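CymD (PDB 6Z34) forms a FadL-family outer-membrane channel for monoaromatic hydrocarbons, probably allowing their uptake by lateral diffusion. Local coordinates at residues A35-T38 with Q39-E42. Numbering follows the deposited sequence.
Sequences ATLT and QMQE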
ATOM      1  N   ALA A  35     -15.198  10.356   4.235  1.00 44.58           N
ATOM      2  CA  ALA A  35     -16.056  11.417   4.760  1.00 41.30           C
ATOM      3  C   ALA A  35     -15.467  12.790   4.476  1.00 44.62           C
ATOM      4  O   ALA A  35     -16.217  13.771   4.382  1.00 46.48           O
ATOM      5  CB  ALA A  35     -16.286  11.245   6.265  1.00 43.55           C
ATOM      6  N   THR A  36     -14.138  12.884   4.283  1.00 43.03           N
ATOM      7  CA  THR A  36     -13.546  14.205   4.064  1.00 45.22           C
ATOM      8  C   THR A  36     -13.879  14.775   2.691  1.00 53.97           C
ATOM      9  O   THR A  36     -13.637  15.965   2.461  1.00 53.04           O
ATOM     10  CB  THR A  36     -12.025  14.189   4.231  1.00 42.07           C
ATOM     11  OG1 THR A  36     -11.444  13.249   3.327  1.00 43.74           O
ATOM     12  CG2 THR A  36     -11.618  13.879   5.721  1.00 42.10           C
ATOM     13  N   LEU A  37     -14.410  13.957   1.777  1.00 52.75           N
ATOM     14  CA  LEU A  37     -14.776  14.452   0.458  1.00 48.30           C
ATOM     15  C   LEU A  37     -15.874  15.501   0.511  1.00 48.47           C
ATOM     16  O   LEU A  37     -15.947  16.333  -0.395  1.00 52.11           O
ATOM     17  CB  LEU A  37     -15.222  13.300  -0.428  1.00 45.89           C
ATOM     18  CG  LEU A  37     -14.162  12.232  -0.631  1.00 49.37           C
ATOM     19  CD1 LEU A  37     -14.805  11.027  -1.290  1.00 46.15           C
ATOM     20  CD2 LEU A  37     -13.017  12.822  -1.451  1.00 42.28           C
ATOM     21  N   THR A  38     -16.715  15.505   1.552  1.00 49.92           N
ATOM     22  CA  THR A  38     -17.686  16.595   1.680  1.00 52.81           C
ATOM     23  C   THR A  38     -17.022  17.953   1.897  1.00 50.89           C
ATOM     24  O   THR A  38     -17.697  18.973   1.734  1.00 53.61           O
ATOM     25  CB  THR A  38     -18.706  16.318   2.804  1.00 49.87           C
ATOM     26  OG1 THR A  38     -18.054  16.209   4.080  1.00 56.32           O
ATOM     27  CG2 THR A  38     -19.467  15.054   2.516  1.00 52.99           C
ATOM     28  N   GLN A  39     -15.723  17.991   2.222  1.00 51.46           N
ATOM     29  CA  GLN A  39     -14.975  19.247   2.341  1.00 44.60           C
ATOM     30  C   GLN A  39     -14.650  19.865   0.978  1.00 50.42           C
ATOM     31  O   GLN A  39     -14.360  21.063   0.908  1.00 46.56           O
ATOM     32  CB  GLN A  39     -13.665  19.011   3.104  1.00 44.58           C
ATOM     33  CG  GLN A  39     -13.628  19.465   4.549  1.00 70.15           C
ATOM     34  CD  GLN A  39     -14.452  18.587   5.454  1.00 81.18           C
ATOM     35  OE1 GLN A  39     -14.018  17.497   5.840  1.00 81.00           O
ATOM     36  NE2 GLN A  39     -15.647  19.059   5.812  1.00 85.48           N
ATOM     37  N   MET A  40     -14.666  19.083  -0.102  1.00 44.14           N
ATOM     38  CA  MET A  40     -14.339  19.642  -1.410  1.00 49.22           C
ATOM     39  C   MET A  40     -15.471  20.520  -1.927  1.00 50.11           C
ATOM     40  O   MET A  40     -16.640  20.300  -1.613  1.00 49.86           O
ATOM     41  CB  MET A  40     -14.064  18.531  -2.427  1.00 44.02           C
ATOM     42  CG  MET A  40     -12.933  17.591  -1.997  1.00 49.46           C
ATOM     43  SD  MET A  40     -12.738  16.223  -3.145  1.00 55.34           S
ATOM     44  CE  MET A  40     -11.835  17.054  -4.453  1.00 60.63           C
ATOM     45  N   GLN A  41     -15.103  21.510  -2.747  1.00 46.07           N
ATOM     46  CA  GLN A  41     -16.077  22.404  -3.363  1.00 46.77           C
ATOM     47  C   GLN A  41     -16.979  21.641  -4.325  1.00 50.05           C
ATOM     48  O   GLN A  41     -16.608  20.598  -4.871  1.00 49.94           O
ATOM     49  CB  GLN A  41     -15.378  23.548  -4.110  1.00 54.60           C
ATOM     50  CG  GLN A  41     -14.494  24.429  -3.240  1.00 77.31           C
ATOM     51  CD  GLN A  41     -15.245  25.634  -2.700  1.00104.23           C
ATOM     52  OE1 GLN A  41     -15.605  26.541  -3.452  1.00117.71           O
ATOM     53  NE2 GLN A  41     -15.491  25.647  -1.393  1.00110.94           N
ATOM     54  N   GLU A  42     -18.180  22.174  -4.522  1.00 50.24           N
ATOM     55  CA  GLU A  42     -19.117  21.620  -5.483  1.00 48.05           C
ATOM     56  C   GLU A  42     -18.557  21.773  -6.889  1.00 61.22           C
ATOM     57  O   GLU A  42     -17.860  22.746  -7.200  1.00 61.14           O
ATOM     58  CB  GLU A  42     -20.471  22.317  -5.371  1.00 49.45           C
ATOM     59  CG  GLU A  42     -21.114  22.202  -4.001  1.00 73.66           C
ATOM     60  CD  GLU A  42     -22.544  22.739  -3.958  1.00 85.44           C
ATOM     61  OE1 GLU A  42     -22.745  23.934  -4.249  1.00 93.04           O
ATOM     62  OE2 GLU A  42     -23.470  21.967  -3.623  1.00 87.34           O
TER
HETATM   63  O   HOH W   1     -15.953  15.917   6.467  1.00 48.36           O
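Leu37 and Met40 lie alongside each other in a common direction at the end of a short 3-10 turn, with Leu37 CD2 resting 3.8 Å from Met40 SD. The backbone bond from Met40 N to Leu37 O, at 3.0 Å, brings the two side chains together, one residue on from the bond of Gln39 N to Thr36 O at 2.9 Å; both are i to i+3 bonds that continue the 3-10 winding. From Met40 on the chain is extended.

Gln39 shows how a flexible amide can be folded back over such a turn. Its chain bends at chi2 (72°), bringing OE1 over Thr36, 3.8 Å from Thr36 CA. A water donates to Gln39 OE1 at 2.6 Å and to Ala35 O at 3.0 Å, bridging the side chain to the preceding turn of backbone. Replacing Gln39 with an alanine would probably leave this water without its amide acceptor and open a gap beside Thr36.

The turn links the N-terminal region, which in FadL-family barrels forms a plug (hatch), to the barrel strand 43-58. Leu37 and Thr38 pack on strand 131-146, and Thr36 on strand 198-229; Thr38 OG1 is hydrogen-bonded to Ser152 OG on strand 151-171, while Met40 O receives a hydrogen bond from Arg90 of strand 80-91, consistent with a join between plug and barrel wall.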